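Local coordinates for protein beta-lactamase (Klebsiella pneumoniae, PDB 6HUH) that probably hydrolyses the amide bond of beta-lactam antibiotics to give substituted beta-amino acids, as a class D (OXA-type) serine beta-lactamase linked to antibiotic resistance, at residues L75-K78 / P82-L85; H234-K239 / R250-A255. All coordinates share one frame; numbering follows the deposited sequence.

Contact 1 (L75-K78 / P82-L85); sequences LPFK and PDFL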
# COMPACT_ATOMS: atom_id res chain seq x y z
N LEU A 75 -0.69 13.06 -6.02
CA LEU A 75 -1.56 14.14 -6.47
C LEU A 75 -2.74 14.43 -5.50
O LEU A 75 -3.40 13.49 -5.07
CB LEU A 75 -2.07 13.92 -7.91
CG LEU A 75 -1.03 13.64 -9.02
CD1 LEU A 75 -1.72 13.41 -10.35
CD2 LEU A 75 0.00 14.77 -9.16
N PRO A 76 -3.01 15.70 -5.14
CA PRO A 76 -4.13 15.97 -4.23
C PRO A 76 -5.51 15.97 -4.90
O PRO A 76 -5.64 16.30 -6.08
CB PRO A 76 -3.81 17.37 -3.70
CG PRO A 76 -3.10 18.03 -4.83
CD PRO A 76 -2.31 16.96 -5.52
N PHE A 77 -6.55 15.65 -4.12
CA PHE A 77 -7.95 15.70 -4.56
C PHE A 77 -8.36 17.18 -4.68
O PHE A 77 -8.00 17.98 -3.82
CB PHE A 77 -8.83 14.98 -3.52
CG PHE A 77 -10.32 15.07 -3.79
CD1 PHE A 77 -10.94 14.18 -4.66
CD2 PHE A 77 -11.11 16.00 -3.12
CE1 PHE A 77 -12.32 14.24 -4.88
CE2 PHE A 77 -12.49 16.07 -3.36
CZ PHE A 77 -13.08 15.19 -4.24
N LYS A 78 -9.11 17.54 -5.71
CA LYS A 78 -9.56 18.93 -5.90
C LYS A 78 -11.09 18.99 -5.98
O LYS A 78 -11.70 18.03 -6.44
CB LYS A 78 -8.97 19.53 -7.19
CG LYS A 78 -7.45 19.70 -7.21
CD LYS A 78 -7.01 20.18 -8.60
CE LYS A 78 -5.55 19.96 -8.89
NZ LYS A 78 -5.28 20.08 -10.35
N PRO A 82 -14.63 13.68 -9.25
CA PRO A 82 -15.61 12.67 -8.80
C PRO A 82 -15.27 12.10 -7.42
O PRO A 82 -14.12 11.74 -7.17
CB PRO A 82 -15.56 11.60 -9.90
CG PRO A 82 -14.29 11.88 -10.65
CD PRO A 82 -14.07 13.33 -10.57
N ASP A 83 -16.25 12.11 -6.51
CA ASP A 83 -16.11 11.66 -5.13
C ASP A 83 -17.17 10.61 -4.78
O ASP A 83 -17.84 10.72 -3.74
CB ASP A 83 -16.12 12.87 -4.15
CG ASP A 83 -17.20 13.93 -4.37
OD1 ASP A 83 -18.25 13.60 -4.97
OD2 ASP A 83 -17.00 15.08 -3.91
N PHE A 84 -17.32 9.60 -5.65
CA PHE A 84 -18.31 8.51 -5.49
C PHE A 84 -17.96 7.59 -4.32
O PHE A 84 -18.85 7.16 -3.59
CB PHE A 84 -18.50 7.73 -6.81
CG PHE A 84 -18.72 8.58 -8.05
CD1 PHE A 84 -19.60 9.66 -8.03
CD2 PHE A 84 -18.09 8.26 -9.25
CE1 PHE A 84 -19.80 10.44 -9.17
CE2 PHE A 84 -18.30 9.04 -10.39
CZ PHE A 84 -19.16 10.12 -10.35
N LEU A 85 -16.65 7.31 -4.14
CA LEU A 85 -16.14 6.48 -3.04
C LEU A 85 -15.41 7.39 -2.06
O LEU A 85 -14.69 8.28 -2.50
CB LEU A 85 -15.18 5.39 -3.55
CG LEU A 85 -15.80 4.19 -4.31
CD1 LEU A 85 -14.71 3.35 -4.98
CD2 LEU A 85 -16.63 3.30 -3.37
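Phe77 reaches across to Pro82 and Asp83 with the far end of its ring, and all of the contact between segments 75-78 and 82-85 passes through that one side chain. CE1 lies 3.8 Å from the carbonyl oxygen of Pro82, which sits at the ring edge and in the ring plane, where the aromatic C-H bonds carry their slight positive charge. Beside it, CZ comes obliquely to 3.8 Å from Asp83 CB. The Asp83 carboxylate follows, with OD2 at 3.9 Å from Phe77 CZ and its plane turned 28° from that of the ring. What brings the ring this far is its first torsion: with CG anti to the backbone N (chi1 175°), the side chain stretches out toward 82-85, although the nearest CA atoms, those of Phe77 and Asp83, are 9.1 Å apart. In the second shell, Trp104 meets the Phe77 ring with the planes strongly inclined, and OD2 of Asp83 also forms a long, weak ion pair with Lys89. Both segments belong to the loop that joins helix 56-64 to helix 94-99 at the protein surface; helix 103-113 lies against them, Arg108 hydrogen-bonding to Pro76 O and Ile103 packing against Pro82.

Contact 2 (H234-K239 / R250-A255); sequences HTVIQK and REEVFA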
# COMPACT_ATOMS: atom_id res chain seq x y z
N HIS A 234 -11.43 -13.05 -15.64
CA HIS A 234 -12.73 -13.52 -15.12
C HIS A 234 -13.76 -12.41 -15.04
O HIS A 234 -13.44 -11.32 -14.57
CB HIS A 234 -12.56 -14.26 -13.79
CG HIS A 234 -13.83 -14.84 -13.22
ND1 HIS A 234 -14.62 -15.69 -13.94
CD2 HIS A 234 -14.35 -14.71 -11.98
CE1 HIS A 234 -15.62 -16.04 -13.14
NE2 HIS A 234 -15.49 -15.47 -11.94
N THR A 235 -14.99 -12.68 -15.50
CA THR A 235 -16.10 -11.72 -15.42
C THR A 235 -17.25 -12.25 -14.60
O THR A 235 -17.51 -13.45 -14.61
CB THR A 235 -16.59 -11.24 -16.78
OG1 THR A 235 -17.03 -12.37 -17.52
CG2 THR A 235 -15.55 -10.46 -17.55
N VAL A 236 -17.93 -11.35 -13.88
CA VAL A 236 -19.09 -11.69 -13.08
C VAL A 236 -20.22 -10.80 -13.57
O VAL A 236 -20.13 -9.58 -13.46
CB VAL A 236 -18.87 -11.52 -11.55
CG1 VAL A 236 -20.17 -11.64 -10.78
CG2 VAL A 236 -17.84 -12.52 -11.04
N ILE A 237 -21.28 -11.40 -14.09
CA ILE A 237 -22.43 -10.62 -14.51
C ILE A 237 -23.54 -10.87 -13.50
O ILE A 237 -23.97 -12.02 -13.32
CB ILE A 237 -22.83 -10.81 -16.02
CG1 ILE A 237 -21.85 -10.06 -16.98
CG2 ILE A 237 -24.26 -10.31 -16.26
CD1 ILE A 237 -20.52 -10.75 -17.31
N GLN A 238 -23.96 -9.82 -12.79
CA GLN A 238 -24.98 -9.91 -11.76
C GLN A 238 -25.78 -8.63 -11.59
O GLN A 238 -25.39 -7.57 -12.08
CB GLN A 238 -24.34 -10.30 -10.40
CG GLN A 238 -23.15 -9.43 -10.00
CD GLN A 238 -23.21 -8.97 -8.57
OE1 GLN A 238 -22.65 -9.62 -7.68
NE2 GLN A 238 -23.84 -7.82 -8.33
N LYS A 239 -26.91 -8.74 -10.88
CA LYS A 239 -27.76 -7.63 -10.50
C LYS A 239 -27.07 -7.08 -9.24
O LYS A 239 -26.65 -7.88 -8.39
CB LYS A 239 -29.17 -8.14 -10.13
CG LYS A 239 -30.29 -7.10 -10.20
CD LYS A 239 -30.44 -6.20 -8.95
CE LYS A 239 -31.11 -6.85 -7.77
NZ LYS A 239 -30.98 -6.02 -6.54
N ARG A 250 -12.53 -11.69 -7.99
CA ARG A 250 -11.24 -11.81 -7.32
C ARG A 250 -11.18 -13.06 -6.43
O ARG A 250 -10.18 -13.77 -6.41
CB ARG A 250 -10.97 -10.54 -6.50
CG ARG A 250 -9.59 -10.49 -5.83
CD ARG A 250 -9.30 -9.16 -5.15
NE ARG A 250 -9.19 -9.24 -3.68
CZ ARG A 250 -8.14 -9.74 -3.02
NH1 ARG A 250 -7.11 -10.24 -3.68
NH2 ARG A 250 -8.14 -9.77 -1.70
N GLU A 251 -12.28 -13.29 -5.71
CA GLU A 251 -12.51 -14.42 -4.82
C GLU A 251 -12.44 -15.75 -5.61
O GLU A 251 -11.68 -16.64 -5.23
CB GLU A 251 -13.88 -14.22 -4.17
CG GLU A 251 -14.25 -15.17 -3.05
CD GLU A 251 -15.62 -14.83 -2.49
OE1 GLU A 251 -15.66 -14.12 -1.46
OE2 GLU A 251 -16.64 -15.18 -3.13
N GLU A 252 -13.20 -15.83 -6.72
CA GLU A 252 -13.32 -17.01 -7.60
C GLU A 252 -12.02 -17.36 -8.33
O GLU A 252 -11.78 -18.53 -8.63
CB GLU A 252 -14.50 -16.85 -8.59
CG GLU A 252 -15.86 -17.15 -7.97
CD GLU A 252 -17.05 -16.54 -8.69
OE1 GLU A 252 -17.94 -15.99 -7.99
OE2 GLU A 252 -17.11 -16.61 -9.94
N VAL A 253 -11.19 -16.35 -8.60
CA VAL A 253 -9.90 -16.55 -9.26
C VAL A 253 -8.94 -17.20 -8.27
O VAL A 253 -8.30 -18.20 -8.59
CB VAL A 253 -9.37 -15.23 -9.86
CG1 VAL A 253 -7.88 -15.30 -10.15
CG2 VAL A 253 -10.13 -14.86 -11.12
N PHE A 254 -8.88 -16.65 -7.04
CA PHE A 254 -8.03 -17.16 -5.95
C PHE A 254 -8.43 -18.56 -5.50
O PHE A 254 -7.58 -19.29 -4.99
CB PHE A 254 -7.98 -16.18 -4.78
CG PHE A 254 -6.85 -15.19 -4.90
CD1 PHE A 254 -5.54 -15.56 -4.58
CD2 PHE A 254 -7.09 -13.88 -5.28
CE1 PHE A 254 -4.50 -14.64 -4.69
CE2 PHE A 254 -6.05 -12.96 -5.37
CZ PHE A 254 -4.76 -13.35 -5.07
N ALA A 255 -9.70 -18.93 -5.71
CA ALA A 255 -10.20 -20.26 -5.38
C ALA A 255 -9.63 -21.25 -6.41
O ALA A 255 -8.84 -22.13 -6.04
CB ALA A 255 -11.73 -20.27 -5.41
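A buried imidazole hydrogen-bonded to a glutamate, His234 to Glu252, links sheet to helix in this contact. The setting is the transpeptidase-like fold of serine beta-lactamases, in which the C-terminal helix, here 245-264, packs on the antiparallel sheet; strand 228-238 runs into that helix through a short connection. Strand and helix segments are 8.9 Å apart at their closest axis approach, and their directions differ by 136°.

NE2 of His234 donates to OE2 of Glu252 over 2.8 Å, with an N-H...O angle of 153°. The acceptor lies close to the imidazole plane, at the ring edge, as suits a ring N-H. On the glutamate side the approach is less regular: the donor stands well above the carboxylate plane, and the two flat groups are turned 64° from each other. The histidine reaches the helix with CG anti to the backbone N, and beyond CG the glutamate chain is extended, carrying the carboxylate out to the ring. The other ring nitrogen, ND1, is hydrogen-bonded to the carbonyl oxygen of Cys26 on the adjoining strand 26-30. With both nitrogens engaged, the rotation of the imidazole is fixed; both partners are acceptors, which together with the charge of the carboxylate would probably favour a doubly protonated, positively charged ring.

Further contacts flank this bond. Glu252 CB lies 3.8 Å from His234 NE2, so the base of the glutamate chain also sits close to the NE2 corner of the ring, to one side of its plane. Val236 CG2 is 4.3 Å from Glu252 OE2, while Met27 of strand 26-30 touches both His234 and Glu252. The next residue along the helix, Val253, also packs on Phe219 of strand 215-225, and its CG2 methyl rests 3.7 Å from CB of His234.

In the fold
Contact 1 is a surface contact within a single loop, whereas contact 2 is buried and joins strand 228-238 to helix 245-264. They share no secondary-structure element: their centres are 27 Å apart, and even their nearest atoms are separated by about 14 Å. The chemistry follows the location. One aromatic ring meeting a carbonyl oxygen and an aspartate makes the contact between 75-78 and 82-85, while 234-239 and 250-255 combine a directed hydrogen bond with aliphatic packing and bury more surface, 167 against 96 Å². Contact 1 is the nearer to the active site, the Pro82 side chain being about 11 Å from that of Ser51, which probably forms the acyl-ester intermediate; contact 2 lies away from it.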